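Local coordinates for uncharacterized protein (Bacteroides ovatus CL02T12C04, PDB 6PTM) that probably hydrolyses carrageenan oligosaccharides from the chain end, as a glycoside hydrolase of family 42, and is seen here in its ligand-free form, at residues Q484-A489 with Q533-N538; R480-T485 with Y526-N531. All coordinates share one frame; numbering follows the deposited sequence.

Interaction 1: Q484-A489 with Q533-N538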
loop_
_atom_site.group_PDB
_atom_site.type_symbol
_atom_site.label_atom_id
_atom_site.label_comp_id
_atom_site.label_asym_id
_atom_site.label_seq_id
_atom_site.Cartn_x
_atom_site.Cartn_y
_atom_site.Cartn_z
ATOM N N GLN A 484 17.422 -11.254 6.114
ATOM C CA GLN A 484 15.957 -11.235 5.904
ATOM C C GLN A 484 15.567 -12.592 5.292
ATOM O O GLN A 484 16.285 -13.070 4.362
ATOM C CB GLN A 484 15.601 -10.022 5.026
ATOM C CG GLN A 484 14.106 -9.786 4.923
ATOM C CD GLN A 484 13.783 -8.559 4.105
ATOM O OE1 GLN A 484 13.948 -8.553 2.877
ATOM N NE2 GLN A 484 13.264 -7.542 4.772
ATOM N N THR A 485 14.500 -13.214 5.785
ATOM C CA THR A 485 14.094 -14.575 5.360
ATOM C C THR A 485 13.155 -14.547 4.153
ATOM O O THR A 485 12.321 -13.626 4.001
ATOM C CB THR A 485 13.513 -15.362 6.533
ATOM O OG1 THR A 485 12.243 -14.820 6.924
ATOM C CG2 THR A 485 14.491 -15.381 7.698
ATOM N N LYS A 486 13.233 -15.583 3.329
ATOM C CA LYS A 486 12.233 -15.718 2.253
ATOM C C LYS A 486 10.834 -15.825 2.890
ATOM O O LYS A 486 9.891 -15.397 2.222
ATOM C CB LYS A 486 12.573 -16.906 1.367
ATOM C CG LYS A 486 12.418 -18.283 1.994
ATOM C CD LYS A 486 13.059 -19.290 1.086
ATOM C CE LYS A 486 12.446 -20.666 1.134
ATOM N NZ LYS A 486 12.640 -21.246 2.465
ATOM N N GLU A 487 10.695 -16.385 4.104
ATOM C CA GLU A 487 9.372 -16.569 4.784
ATOM C C GLU A 487 8.774 -15.175 5.061
ATOM O O GLU A 487 7.573 -14.987 4.912
ATOM C CB GLU A 487 9.493 -17.365 6.089
ATOM C CG GLU A 487 9.790 -18.854 5.907
ATOM C CD GLU A 487 11.224 -19.245 5.539
ATOM O OE1 GLU A 487 12.145 -18.426 5.699
ATOM O OE2 GLU A 487 11.392 -20.339 5.002
ATOM N N TYR A 488 9.595 -14.243 5.524
ATOM C CA TYR A 488 9.150 -12.858 5.773
ATOM C C TYR A 488 8.638 -12.263 4.457
ATOM O O TYR A 488 7.554 -11.653 4.428
ATOM C CB TYR A 488 10.268 -11.976 6.342
ATOM C CG TYR A 488 9.860 -10.532 6.291
ATOM C CD1 TYR A 488 8.923 -10.016 7.186
ATOM C CD2 TYR A 488 10.280 -9.730 5.244
ATOM C CE1 TYR A 488 8.474 -8.705 7.079
ATOM C CE2 TYR A 488 9.856 -8.417 5.135
ATOM C CZ TYR A 488 8.947 -7.902 6.049
ATOM O OH TYR A 488 8.527 -6.596 5.902
ATOM N N ALA A 489 9.398 -12.452 3.386
ATOM C CA ALA A 489 9.099 -11.775 2.107
ATOM C C ALA A 489 7.751 -12.302 1.586
ATOM O O ALA A 489 6.830 -11.478 1.176
ATOM C CB ALA A 489 10.231 -11.993 1.121
ATOM N N GLN A 533 20.553 -10.044 -1.737
ATOM C CA GLN A 533 19.741 -11.149 -1.131
ATOM C C GLN A 533 19.055 -11.978 -2.216
ATOM O O GLN A 533 17.866 -11.791 -2.522
ATOM C CB GLN A 533 18.700 -10.592 -0.168
ATOM C CG GLN A 533 19.268 -9.765 0.966
ATOM C CD GLN A 533 18.190 -8.976 1.668
ATOM O OE1 GLN A 533 17.275 -8.438 1.018
ATOM N NE2 GLN A 533 18.300 -8.898 2.997
ATOM N N PRO A 534 19.774 -12.974 -2.778
ATOM C CA PRO A 534 19.225 -13.812 -3.852
ATOM C C PRO A 534 17.892 -14.488 -3.496
ATOM O O PRO A 534 17.086 -14.579 -4.360
ATOM C CB PRO A 534 20.316 -14.862 -4.109
ATOM C CG PRO A 534 21.582 -14.207 -3.587
ATOM C CD PRO A 534 21.143 -13.361 -2.405
ATOM N N ARG A 535 17.703 -14.907 -2.243
ATOM C CA ARG A 535 16.504 -15.665 -1.843
ATOM C C ARG A 535 15.316 -14.706 -1.665
ATOM O O ARG A 535 14.184 -15.134 -1.978
ATOM C CB ARG A 535 16.779 -16.549 -0.633
ATOM C CG ARG A 535 17.531 -17.827 -0.975
ATOM C CD ARG A 535 17.394 -18.896 0.066
ATOM N NE ARG A 535 18.025 -18.531 1.310
ATOM C CZ ARG A 535 17.941 -19.244 2.427
ATOM N NH1 ARG A 535 18.501 -18.797 3.535
ATOM N NH2 ARG A 535 17.229 -20.354 2.469
ATOM N N ILE A 536 15.543 -13.443 -1.306
ATOM C CA ILE A 536 14.443 -12.429 -1.219
ATOM C C ILE A 536 13.957 -12.073 -2.632
ATOM O O ILE A 536 12.746 -12.060 -2.872
ATOM C CB ILE A 536 14.914 -11.191 -0.420
ATOM C CG1 ILE A 536 15.351 -11.562 0.994
ATOM C CG2 ILE A 536 13.852 -10.106 -0.367
ATOM C CD1 ILE A 536 14.223 -12.052 1.867
ATOM N N VAL A 537 14.859 -11.737 -3.534
ATOM C CA VAL A 537 14.488 -11.407 -4.939
ATOM C C VAL A 537 13.665 -12.571 -5.511
ATOM O O VAL A 537 12.600 -12.342 -6.121
ATOM C CB VAL A 537 15.757 -11.097 -5.756
ATOM C CG1 VAL A 537 15.506 -11.069 -7.250
ATOM C CG2 VAL A 537 16.334 -9.777 -5.303
ATOM N N ASN A 538 14.136 -13.796 -5.341
ATOM C CA ASN A 538 13.449 -14.984 -5.909
ATOM C C ASN A 538 12.080 -15.134 -5.219
ATOM O O ASN A 538 11.105 -15.410 -5.931
ATOM C CB ASN A 538 14.301 -16.248 -5.823
ATOM C CG ASN A 538 13.514 -17.468 -6.240
ATOM O OD1 ASN A 538 13.124 -17.614 -7.408
ATOM N ND2 ASN A 538 13.229 -18.309 -5.270
HETATM O O HOH W 1 15.413 -6.481 1.691
#
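Lys-486 and Ile-536 bring the two backbones closest, with their CA atoms 5.3 Å apart. The contact lies where helices 486-498 and 534-549 begin. These are the helices that follow strands 466-471 and 503-506, neighbouring strands of the (beta/alpha)8 barrel expected for this family. Ile-536 packs between the starts of the two helices. Its chi1 (-59°) puts CG1 anti to the carbonyl carbon, and chi2 (-67°) turns CD1 toward the start of the first helix. CD1 sits 3.3 Å from Thr-485 O and 4.1 Å from Ala-489 CB. The side chain of Gln-484 crosses that of Ile-536 at about a right angle, its OE1 3.6 Å from Ile-536 CG2. With an alanine here in place of Ile-536, a gap would probably open beside the Gln-484 side chain and Thr-485 O, and Ala-489 CB would lose its apolar contact across the two helices. Leu-474 also touches Ile-536 and Ala-489. The amide of Gln-484 is held through NE2 by Leu-474 O and Tyr-479 OH. Gln-533 NE2 bonds to Leu-482 O. A water lies 2.8 Å from Gln-484 OE1 and equally far from Gln-533 OE1, bridging the two, although other acceptors compete for its protons. At the outer side Lys-486 and Arg-535 run close through their methylenes, CD to CD 4.5 Å. Arg-535 NE pairs with Glu-123 of helix 109-139. Thr-485 is the N-cap of the first helix, its OG1 accepting from Tyr-488 N. Lys-486 NZ forms a salt bridge with Glu-487 OE2 at 3.0 Å, on the syn side but 33° out of the carboxylate plane.

Interaction 2: R480-T485 with Y526-N531; sequences RDLYQT and YAASNN
Arg-480 and Ala-528 have the most surface buried here, and Leu-482 comes next. Two loops meet, one ahead of helix 486-498 and one ahead of helix 534-549, in what is probably the (beta/alpha)8 barrel of the enzyme. Arg-480 lies along the type II turn from Tyr-526 to Ser-529. Its chain bends at chi2 (73°) and at chi3, which curls it over the turn. CG packs 3.6 Å from Ala-528 CB, and CD is 3.5 Å from Ala-528 O. The guanidinium then meets Ala-527 edge-on. NH1 donates to Ala-527 O at 3.0 Å, with an N-H...O angle of 157° and the oxygen near the guanidinium plane. Asn-524 O takes a further bond from NH1, and Thr-476 O one from NH2. Ala-528 is the third residue of its turn and has a positive phi of 68°. Its CB faces the other loop, where Leu-482 CB lies 4.0 Å away. Leu-482 CD1 comes alongside Ala-528 CA at 3.8 Å. Phe-99 of helix 92-100 and Tyr-105 also touch the Ala-528 side chain. A water joins the loops as well, accepting from Asp-481 N and lying 2.7 Å from Ala-528 O, though other acceptors compete for its protons. Asp-481 OD1 accepts from Tyr-483 N in an Asx turn, and Ser-529 OG donates to Tyr-526 O, so each loop is braced from within. Buried Arg-480 is met by the carbonyl oxygens of Ala-527, Asn-524 and Thr-476, whose dipoles are likely to offset part of its charge.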
loop_
_atom_site.group_PDB
_atom_site.type_symbol
_atom_site.label_atom_id
_atom_site.label_comp_id
_atom_site.label_asym_id
_atom_site.label_seq_id
_atom_site.Cartn_x
_atom_site.Cartn_y
_atom_site.Cartn_z
ATOM N N ARG A 480 16.862 -2.639 7.953
ATOM C CA ARG A 480 17.765 -3.421 7.074
ATOM C C ARG A 480 18.173 -4.676 7.828
ATOM O O ARG A 480 18.381 -4.602 9.053
ATOM C CB ARG A 480 19.007 -2.618 6.657
ATOM C CG ARG A 480 19.532 -3.004 5.279
ATOM C CD ARG A 480 18.689 -2.520 4.096
ATOM N NE ARG A 480 18.285 -1.157 4.396
ATOM C CZ ARG A 480 19.071 -0.092 4.266
ATOM N NH1 ARG A 480 20.281 -0.215 3.728
ATOM N NH2 ARG A 480 18.614 1.098 4.637
ATOM N N ASP A 481 18.247 -5.786 7.109
ATOM C CA ASP A 481 18.668 -7.085 7.679
ATOM C C ASP A 481 19.186 -7.915 6.511
ATOM O O ASP A 481 18.352 -8.369 5.672
ATOM C CB ASP A 481 17.511 -7.764 8.422
ATOM C CG ASP A 481 17.897 -9.136 8.961
ATOM O OD1 ASP A 481 19.101 -9.478 8.856
ATOM O OD2 ASP A 481 16.994 -9.868 9.451
ATOM N N LEU A 482 20.497 -8.155 6.475
ATOM C CA LEU A 482 21.133 -8.952 5.382
ATOM C C LEU A 482 20.465 -10.345 5.353
ATOM O O LEU A 482 20.291 -10.893 4.232
ATOM C CB LEU A 482 22.648 -9.031 5.618
ATOM C CG LEU A 482 23.447 -9.723 4.510
ATOM C CD1 LEU A 482 23.283 -9.003 3.172
ATOM C CD2 LEU A 482 24.924 -9.852 4.873
ATOM N N TYR A 483 20.084 -10.871 6.532
ATOM C CA TYR A 483 19.565 -12.255 6.762
ATOM C C TYR A 483 18.030 -12.295 6.670
ATOM O O TYR A 483 17.394 -13.281 7.058
ATOM C CB TYR A 483 20.064 -12.790 8.108
ATOM C CG TYR A 483 21.567 -12.653 8.267
ATOM C CD1 TYR A 483 22.430 -13.084 7.262
ATOM C CD2 TYR A 483 22.132 -12.052 9.383
ATOM C CE1 TYR A 483 23.808 -12.940 7.358
ATOM C CE2 TYR A 483 23.513 -11.922 9.509
ATOM C CZ TYR A 483 24.359 -12.368 8.497
ATOM O OH TYR A 483 25.718 -12.250 8.629
ATOM N N GLN A 484 17.422 -11.254 6.114
ATOM C CA GLN A 484 15.957 -11.235 5.904
ATOM C C GLN A 484 15.567 -12.592 5.292
ATOM O O GLN A 484 16.285 -13.070 4.362
ATOM C CB GLN A 484 15.601 -10.022 5.026
ATOM C CG GLN A 484 14.106 -9.786 4.923
ATOM C CD GLN A 484 13.783 -8.559 4.105
ATOM O OE1 GLN A 484 13.948 -8.553 2.877
ATOM N NE2 GLN A 484 13.264 -7.542 4.772
ATOM N N THR A 485 14.500 -13.214 5.785
ATOM C CA THR A 485 14.094 -14.575 5.360
ATOM C C THR A 485 13.155 -14.547 4.153
ATOM O O THR A 485 12.321 -13.626 4.001
ATOM C CB THR A 485 13.513 -15.362 6.533
ATOM O OG1 THR A 485 12.243 -14.820 6.924
ATOM C CG2 THR A 485 14.491 -15.381 7.698
ATOM N N TYR A 526 21.240 1.004 0.078
ATOM C CA TYR A 526 21.768 -0.051 -0.830
ATOM C C TYR A 526 22.234 -1.291 -0.060
ATOM O O TYR A 526 21.752 -2.395 -0.374
ATOM C CB TYR A 526 22.875 0.472 -1.739
ATOM C CG TYR A 526 23.265 -0.488 -2.838
ATOM C CD1 TYR A 526 22.378 -0.828 -3.857
ATOM C CD2 TYR A 526 24.542 -1.040 -2.876
ATOM C CE1 TYR A 526 22.752 -1.693 -4.878
ATOM C CE2 TYR A 526 24.934 -1.885 -3.902
ATOM C CZ TYR A 526 24.038 -2.218 -4.908
ATOM O OH TYR A 526 24.427 -3.059 -5.920
ATOM N N ALA A 527 23.173 -1.159 0.878
ATOM C CA ALA A 527 23.812 -2.359 1.481
ATOM C C ALA A 527 22.751 -3.173 2.254
ATOM O O ALA A 527 21.923 -2.555 2.988
ATOM C CB ALA A 527 24.994 -1.960 2.326
ATOM N N ALA A 528 22.757 -4.505 2.085
ATOM C CA ALA A 528 21.917 -5.465 2.847
ATOM C C ALA A 528 20.436 -5.274 2.471
ATOM O O ALA A 528 19.553 -5.753 3.220
ATOM C CB ALA A 528 22.151 -5.296 4.343
ATOM N N SER A 529 20.174 -4.575 1.358
ATOM C CA SER A 529 18.874 -4.548 0.644
ATOM C C SER A 529 18.813 -5.807 -0.242
ATOM O O SER A 529 19.816 -6.631 -0.268
ATOM C CB SER A 529 18.710 -3.257 -0.159
ATOM O OG SER A 529 19.537 -3.225 -1.335
ATOM N N ASN A 530 17.721 -5.938 -0.993
ATOM C CA ASN A 530 17.467 -7.090 -1.888
ATOM C C ASN A 530 18.627 -7.214 -2.872
ATOM O O ASN A 530 18.847 -8.343 -3.329
ATOM C CB ASN A 530 16.100 -7.008 -2.578
ATOM C CG ASN A 530 15.896 -5.751 -3.379
ATOM O OD1 ASN A 530 15.322 -4.788 -2.858
ATOM N ND2 ASN A 530 16.393 -5.751 -4.610
ATOM N N ASN A 531 19.335 -6.113 -3.152
ATOM C CA ASN A 531 20.482 -6.091 -4.097
ATOM C C ASN A 531 21.596 -7.044 -3.605
ATOM O O ASN A 531 22.505 -7.357 -4.421
ATOM C CB ASN A 531 20.985 -4.674 -4.323
ATOM C CG ASN A 531 19.932 -3.820 -4.987
ATOM O OD1 ASN A 531 19.768 -3.881 -6.223
ATOM N ND2 ASN A 531 19.283 -2.979 -4.192
HETATM O O HOH W 2 17.112 -5.564 4.275
#

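Interaction 1 and interaction 2 are successive parts of one seam, with centres about 9 Å apart. They share Gln-484 and Thr-485, and the second partners, 526-531 and 533-538, follow each other from the loop after strand 503-506 into helix 534-549. Interaction 2 joins the loops, and interaction 1 joins the first turns of the helices they lead into. Gln-533 ties them together: its NE2 probably donates to Leu-482 O at 3.1 Å. Val-537 CG2 also packs 3.5 Å from Asn-530 O. In a (beta/alpha)8 barrel, loops that run from strand to helix lie at the catalytic end, but no ligand marks the site in this apo structure.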